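Local coordinates for amino acid ABC superfamily ATP binding cassette transporter, binding protein (PDB 4H5G) that binds L-arginine and probably delivers it, as the substrate-binding component, to an amino acid ABC transporter, at residues V38-A47 / Y228-L238. Residues are numbered along the deposited sequence; the frame is centred on the assembly and turned at random.
Sequences VGADIDMAQA and YQSYLEKAASL. With ACT (acetate ion), chain F.
Tyr231 lays its ring across helix 40-47 as a knob in a hole lined by Ala40, Asp43, Met44 and Ala47, joining the helix that follows strand 34-38 to the C-terminal helix of this type II periplasmic binding protein. The axes of helices 40-47 and 228-235 come within 8.9 Å of each other. Asp43 CB sits over the centre of the Tyr231 ring, 3.4 Å from the centroid, a CH-pi contact. The carboxylate beyond is turned 68° from the ring plane, and a water joins Asp43 OD2 to the backbone O of Tyr231. Ala40 points its methyl into the other helix: CB is 3.6 Å from Tyr231 CB and also meets Leu232 CD2 and the hydroxyl end of Tyr228.

The Tyr228 side chain extends away from its own backbone N (chi1 -166°), which brings its hydroxyl to the start of helix 40-47, while Met44 SD makes an oblique Met-aromatic contact 4.1 Å from Tyr228 CE1. Just before helix 40-47, Val38 CG2 and Leu238 CD1 meet tip to tip. Asp41, its side chain about 6 Å from the bound arginine, takes a hydrogen bond at OD2 from Gly81 N. Its other carboxylate oxygen, OD1, accepts from Tyr228 OH at 2.7 Å, the donor standing 50° out of the carboxylate plane.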
ATOM      1  N   VAL A  38       6.341   7.073   8.245  1.00 21.71           N
ATOM      2  CA  VAL A  38       6.949   5.863   8.788  1.00 21.46           C
ATOM      3  C   VAL A  38       6.227   4.659   8.216  1.00 24.89           C
ATOM      4  O   VAL A  38       5.216   4.802   7.530  1.00 18.95           O
ATOM      5  CB  VAL A  38       6.817   5.806  10.319  1.00 22.18           C
ATOM      6  CG1 VAL A  38       7.568   6.966  10.983  1.00 25.68           C
ATOM      7  CG2 VAL A  38       5.344   5.835  10.721  1.00 25.65           C
ATOM      8  N   GLY A  39       6.733   3.466   8.510  1.00 19.83           N
ATOM      9  CA  GLY A  39       6.050   2.255   8.086  1.00 20.46           C
ATOM     10  C   GLY A  39       7.010   1.257   7.475  1.00 21.56           C
ATOM     11  O   GLY A  39       8.179   1.567   7.235  1.00 17.45           O
ATOM     12  N   ALA A  40       6.518   0.050   7.211  1.00 19.28           N
ATOM     13  CA  ALA A  40       7.405  -1.011   6.730  1.00 17.28           C
ATOM     14  C   ALA A  40       7.993  -0.677   5.355  1.00 17.35           C
ATOM     15  O   ALA A  40       9.151  -0.998   5.079  1.00 19.19           O
ATOM     16  CB  ALA A  40       6.683  -2.363   6.716  1.00 18.63           C
ATOM     17  N   ASP A  41       7.202  -0.037   4.501  1.00 16.91           N
ATOM     18  CA  ASP A  41       7.695   0.365   3.173  1.00 17.07           C
ATOM     19  C   ASP A  41       8.800   1.407   3.283  1.00 17.14           C
ATOM     20  O   ASP A  41       9.722   1.446   2.456  1.00 16.73           O
ATOM     21  CB  ASP A  41       6.565   0.956   2.320  1.00 17.09           C
ATOM     22  CG  ASP A  41       5.780  -0.096   1.541  1.00 20.40           C
ATOM     23  OD1 ASP A  41       6.165  -1.282   1.524  1.00 18.69           O
ATOM     24  OD2 ASP A  41       4.771   0.287   0.906  1.00 17.73           O
ATOM     25  N   ILE A  42       8.700   2.253   4.301  1.00 16.50           N
ATOM     26  CA  ILE A  42       9.701   3.295   4.522  1.00 14.07           C
ATOM     27  C   ILE A  42      10.993   2.670   5.042  1.00 21.67           C
ATOM     28  O   ILE A  42      12.086   3.048   4.616  1.00 18.71           O
ATOM     29  CB  ILE A  42       9.197   4.374   5.500  1.00 19.45           C
ATOM     30  CG1 ILE A  42       7.820   4.901   5.069  1.00 19.87           C
ATOM     31  CG2 ILE A  42      10.219   5.513   5.638  1.00 18.41           C
ATOM     32  CD1 ILE A  42       7.735   5.319   3.605  1.00 21.44           C
ATOM     33  N   ASP A  43      10.876   1.698   5.941  1.00 18.08           N
ATOM     34  CA  ASP A  43      12.061   1.003   6.441  1.00 17.83           C
ATOM     35  C   ASP A  43      12.751   0.283   5.296  1.00 19.18           C
ATOM     36  O   ASP A  43      13.980   0.246   5.216  1.00 20.30           O
ATOM     37  CB  ASP A  43      11.692  -0.010   7.542  1.00 16.95           C
ATOM     38  CG  ASP A  43      11.197   0.652   8.825  1.00 28.49           C
ATOM     39  OD1 ASP A  43      11.452   1.848   9.039  1.00 24.87           O
ATOM     40  OD2 ASP A  43      10.567  -0.051   9.637  1.00 32.88           O
ATOM     41  N   MET A  44      11.959  -0.304   4.408  1.00 16.99           N
ATOM     42  CA  MET A  44      12.534  -0.996   3.247  1.00 13.12           C
ATOM     43  C   MET A  44      13.190   0.013   2.307  1.00 18.03           C
ATOM     44  O   MET A  44      14.292  -0.214   1.816  1.00 18.76           O
ATOM     45  CB  MET A  44      11.463  -1.784   2.490  1.00 13.52           C
ATOM     46  CG  MET A  44      11.997  -2.461   1.228  1.00 18.17           C
ATOM     47  SD  MET A  44      10.730  -3.422   0.389  1.00 18.33           S
ATOM     48  CE  MET A  44       9.551  -2.116   0.026  1.00 16.85           C
ATOM     49  N   ALA A  45      12.519   1.141   2.078  1.00 16.94           N
ATOM     50  CA  ALA A  45      13.087   2.173   1.201  1.00 20.20           C
ATOM     51  C   ALA A  45      14.397   2.681   1.776  1.00 19.48           C
ATOM     52  O   ALA A  45      15.357   2.947   1.040  1.00 19.02           O
ATOM     53  CB  ALA A  45      12.082   3.331   0.985  1.00 18.35           C
ATOM     54  N   GLN A  46      14.445   2.808   3.097  1.00 17.53           N
ATOM     55  CA  GLN A  46      15.671   3.223   3.763  1.00 15.62           C
ATOM     56  C   GLN A  46      16.783   2.204   3.554  1.00 20.17           C
ATOM     57  O   GLN A  46      17.940   2.581   3.352  1.00 19.33           O
ATOM     58  CB  GLN A  46      15.436   3.435   5.265  1.00 19.09           C
ATOM     59  CG  GLN A  46      16.637   4.001   5.999  1.00 20.87           C
ATOM     60  CD  GLN A  46      16.928   5.448   5.630  1.00 26.96           C
ATOM     61  OE1 GLN A  46      16.065   6.326   5.754  1.00 25.70           O
ATOM     62  NE2 GLN A  46      18.156   5.705   5.180  1.00 26.80           N
ATOM     63  N   ALA A  47      16.443   0.914   3.608  1.00 19.84           N
ATOM     64  CA  ALA A  47      17.449  -0.138   3.385  1.00 18.36           C
ATOM     65  C   ALA A  47      18.021  -0.055   1.969  1.00 19.01           C
ATOM     66  O   ALA A  47      19.214  -0.310   1.747  1.00 20.78           O
ATOM     67  CB  ALA A  47      16.859  -1.531   3.655  1.00 20.57           C
ATOM     68  N   TYR A 228      11.020  -7.994   6.610  1.00 17.64           N
ATOM     69  CA  TYR A 228       9.865  -7.194   6.201  1.00 18.65           C
ATOM     70  C   TYR A 228       8.691  -7.479   7.147  1.00 17.46           C
ATOM     71  O   TYR A 228       8.012  -6.552   7.607  1.00 17.66           O
ATOM     72  CB  TYR A 228       9.476  -7.367   4.718  1.00 18.37           C
ATOM     73  CG  TYR A 228       8.520  -6.256   4.320  1.00 15.96           C
ATOM     74  CD1 TYR A 228       8.996  -5.036   3.866  1.00 18.05           C
ATOM     75  CD2 TYR A 228       7.152  -6.400   4.494  1.00 17.33           C
ATOM     76  CE1 TYR A 228       8.121  -3.995   3.546  1.00 16.66           C
ATOM     77  CE2 TYR A 228       6.267  -5.370   4.181  1.00 18.51           C
ATOM     78  CZ  TYR A 228       6.760  -4.174   3.712  1.00 18.09           C
ATOM     79  OH  TYR A 228       5.869  -3.156   3.410  1.00 18.90           O
ATOM     80  N   GLN A 229       8.484  -8.754   7.471  1.00 16.08           N
ATOM     81  CA  GLN A 229       7.502  -9.123   8.501  1.00 18.39           C
ATOM     82  C   GLN A 229       7.802  -8.397   9.808  1.00 19.28           C
ATOM     83  O   GLN A 229       6.904  -7.855  10.439  1.00 20.66           O
ATOM     84  CB  GLN A 229       7.490 -10.645   8.724  1.00 14.62           C
ATOM     85  CG  GLN A 229       6.493 -11.135   9.789  1.00 17.31           C
ATOM     86  CD  GLN A 229       5.041 -10.894   9.419  1.00 24.70           C
ATOM     87  OE1 GLN A 229       4.192 -10.645  10.292  1.00 26.26           O
ATOM     88  NE2 GLN A 229       4.737 -10.980   8.127  1.00 16.83           N
ATOM     89  N   SER A 230       9.068  -8.371  10.209  1.00 18.78           N
ATOM     90  CA  SER A 230       9.434  -7.672  11.447  1.00 21.36           C
ATOM     91  C   SER A 230       9.141  -6.166  11.374  1.00 20.13           C
ATOM     92  O   SER A 230       8.707  -5.555  12.362  1.00 20.03           O
ATOM     93  CB  SER A 230      10.900  -7.928  11.801  1.00 21.39           C
ATOM     94  OG  SER A 230      11.099  -9.277  12.186  1.00 21.21           O
ATOM     95  N   TYR A 231       9.395  -5.574  10.214  1.00 18.60           N
ATOM     96  CA  TYR A 231       9.097  -4.146  10.001  1.00 18.09           C
ATOM     97  C   TYR A 231       7.609  -3.874  10.163  1.00 17.91           C
ATOM     98  O   TYR A 231       7.217  -2.860  10.737  1.00 17.54           O
ATOM     99  CB  TYR A 231       9.469  -3.713   8.574  1.00 17.55           C
ATOM    100  CG  TYR A 231      10.936  -3.539   8.230  1.00 20.11           C
ATOM    101  CD1 TYR A 231      11.914  -3.389   9.202  1.00 23.94           C
ATOM    102  CD2 TYR A 231      11.329  -3.492   6.891  1.00 22.24           C
ATOM    103  CE1 TYR A 231      13.261  -3.210   8.838  1.00 25.26           C
ATOM    104  CE2 TYR A 231      12.649  -3.311   6.528  1.00 21.90           C
ATOM    105  CZ  TYR A 231      13.605  -3.173   7.497  1.00 21.41           C
ATOM    106  OH  TYR A 231      14.920  -3.001   7.095  1.00 30.32           O
ATOM    107  N   LEU A 232       6.776  -4.752   9.610  1.00 15.92           N
ATOM    108  CA  LEU A 232       5.322  -4.586   9.730  1.00 17.72           C
ATOM    109  C   LEU A 232       4.886  -4.664  11.187  1.00 22.31           C
ATOM    110  O   LEU A 232       4.023  -3.901  11.629  1.00 20.30           O
ATOM    111  CB  LEU A 232       4.585  -5.656   8.919  1.00 18.83           C
ATOM    112  CG  LEU A 232       4.656  -5.549   7.396  1.00 20.86           C
ATOM    113  CD1 LEU A 232       4.205  -6.865   6.780  1.00 20.46           C
ATOM    114  CD2 LEU A 232       3.786  -4.406   6.877  1.00 19.56           C
ATOM    115  N   GLU A 233       5.471  -5.594  11.933  1.00 21.00           N
ATOM    116  CA  GLU A 233       5.077  -5.739  13.333  1.00 21.11           C
ATOM    117  C   GLU A 233       5.502  -4.538  14.169  1.00 22.99           C
ATOM    118  O   GLU A 233       4.785  -4.111  15.083  1.00 24.06           O
ATOM    119  CB  GLU A 233       5.604  -7.066  13.906  1.00 22.44           C
ATOM    120  CG  GLU A 233       5.043  -8.250  13.149  1.00 21.35           C
ATOM    121  CD  GLU A 233       5.551  -9.581  13.657  1.00 31.09           C
ATOM    122  OE1 GLU A 233       6.337  -9.593  14.625  1.00 35.66           O
ATOM    123  OE2 GLU A 233       5.155 -10.613  13.071  1.00 29.41           O
ATOM    124  N   LYS A 234       6.662  -3.971  13.860  0.50 24.14           N
ATOM    125  CA  LYS A 234       7.131  -2.780  14.578  0.50 25.12           C
ATOM    126  C   LYS A 234       6.248  -1.587  14.277  0.50 26.00           C
ATOM    127  O   LYS A 234       5.940  -0.778  15.162  0.50 25.77           O
ATOM    128  CB  LYS A 234       8.551  -2.424  14.152  0.50 28.35           C
ATOM    129  CG  LYS A 234       9.574  -3.493  14.412  0.50 35.45           C
ATOM    130  CD  LYS A 234      10.208  -3.359  15.771  0.50 44.27           C
ATOM    131  CE  LYS A 234      11.479  -4.184  15.833  0.50 46.83           C
ATOM    132  NZ  LYS A 234      12.455  -3.713  14.813  0.50 50.38           N
ATOM    133  N   ALA A 235       5.869  -1.462  13.010  1.00 22.47           N
ATOM    134  CA  ALA A 235       5.017  -0.350  12.580  1.00 26.93           C
ATOM    135  C   ALA A 235       3.692  -0.367  13.325  1.00 31.04           C
ATOM    136  O   ALA A 235       3.132   0.680  13.653  1.00 30.54           O
ATOM    137  CB  ALA A 235       4.792  -0.418  11.059  1.00 24.61           C
ATOM    138  N   ALA A 236       3.210  -1.572  13.614  1.00 34.12           N
ATOM    139  CA  ALA A 236       1.935  -1.747  14.310  1.00 40.08           C
ATOM    140  C   ALA A 236       1.914  -1.155  15.717  1.00 45.66           C
ATOM    141  O   ALA A 236       0.844  -0.905  16.263  1.00 53.40           O
ATOM    142  CB  ALA A 236       1.536  -3.218  14.338  1.00 44.66           C
ATOM    143  N   SER A 237       3.087  -0.913  16.296  1.00 35.08           N
ATOM    144  CA  SER A 237       3.165  -0.384  17.654  1.00 43.77           C
ATOM    145  C   SER A 237       3.270   1.140  17.677  1.00 47.77           C
ATOM    146  O   SER A 237       3.340   1.744  18.743  1.00 48.00           O
ATOM    147  CB  SER A 237       4.339  -1.008  18.414  1.00 50.16           C
ATOM    148  OG  SER A 237       5.559  -0.366  18.104  1.00 61.48           O
ATOM    149  N   LEU A 238       3.278   1.759  16.500  1.00 35.11           N
ATOM    150  CA  LEU A 238       3.318   3.219  16.398  1.00 36.63           C
ATOM    151  C   LEU A 238       1.915   3.816  16.334  1.00 39.97           C
ATOM    152  O   LEU A 238       0.991   3.201  15.804  1.00 41.77           O
ATOM    153  CB  LEU A 238       4.094   3.646  15.156  1.00 41.08           C
ATOM    154  CG  LEU A 238       5.541   3.183  15.038  1.00 40.10           C
ATOM    155  CD1 LEU A 238       6.213   3.878  13.854  1.00 45.27           C
ATOM    156  CD2 LEU A 238       6.307   3.429  16.338  1.00 42.88           C
TER
HETATM  157  C   ACT F 304      14.239  -6.030  12.758  1.00 67.92           C
HETATM  158  O   ACT F 304      13.502  -5.026  12.625  1.00 71.37           O
HETATM  159  OXT ACT F 304      13.900  -6.859  13.633  1.00 70.32           O
HETATM  160  CH3 ACT F 304      15.466  -6.226  11.918  1.00 51.87           C
HETATM  161  O   HOH W   1      15.933   0.310   7.390  1.00 34.05           O
HETATM  162  O   HOH W   2       8.193  -0.235  10.365  1.00 35.07           O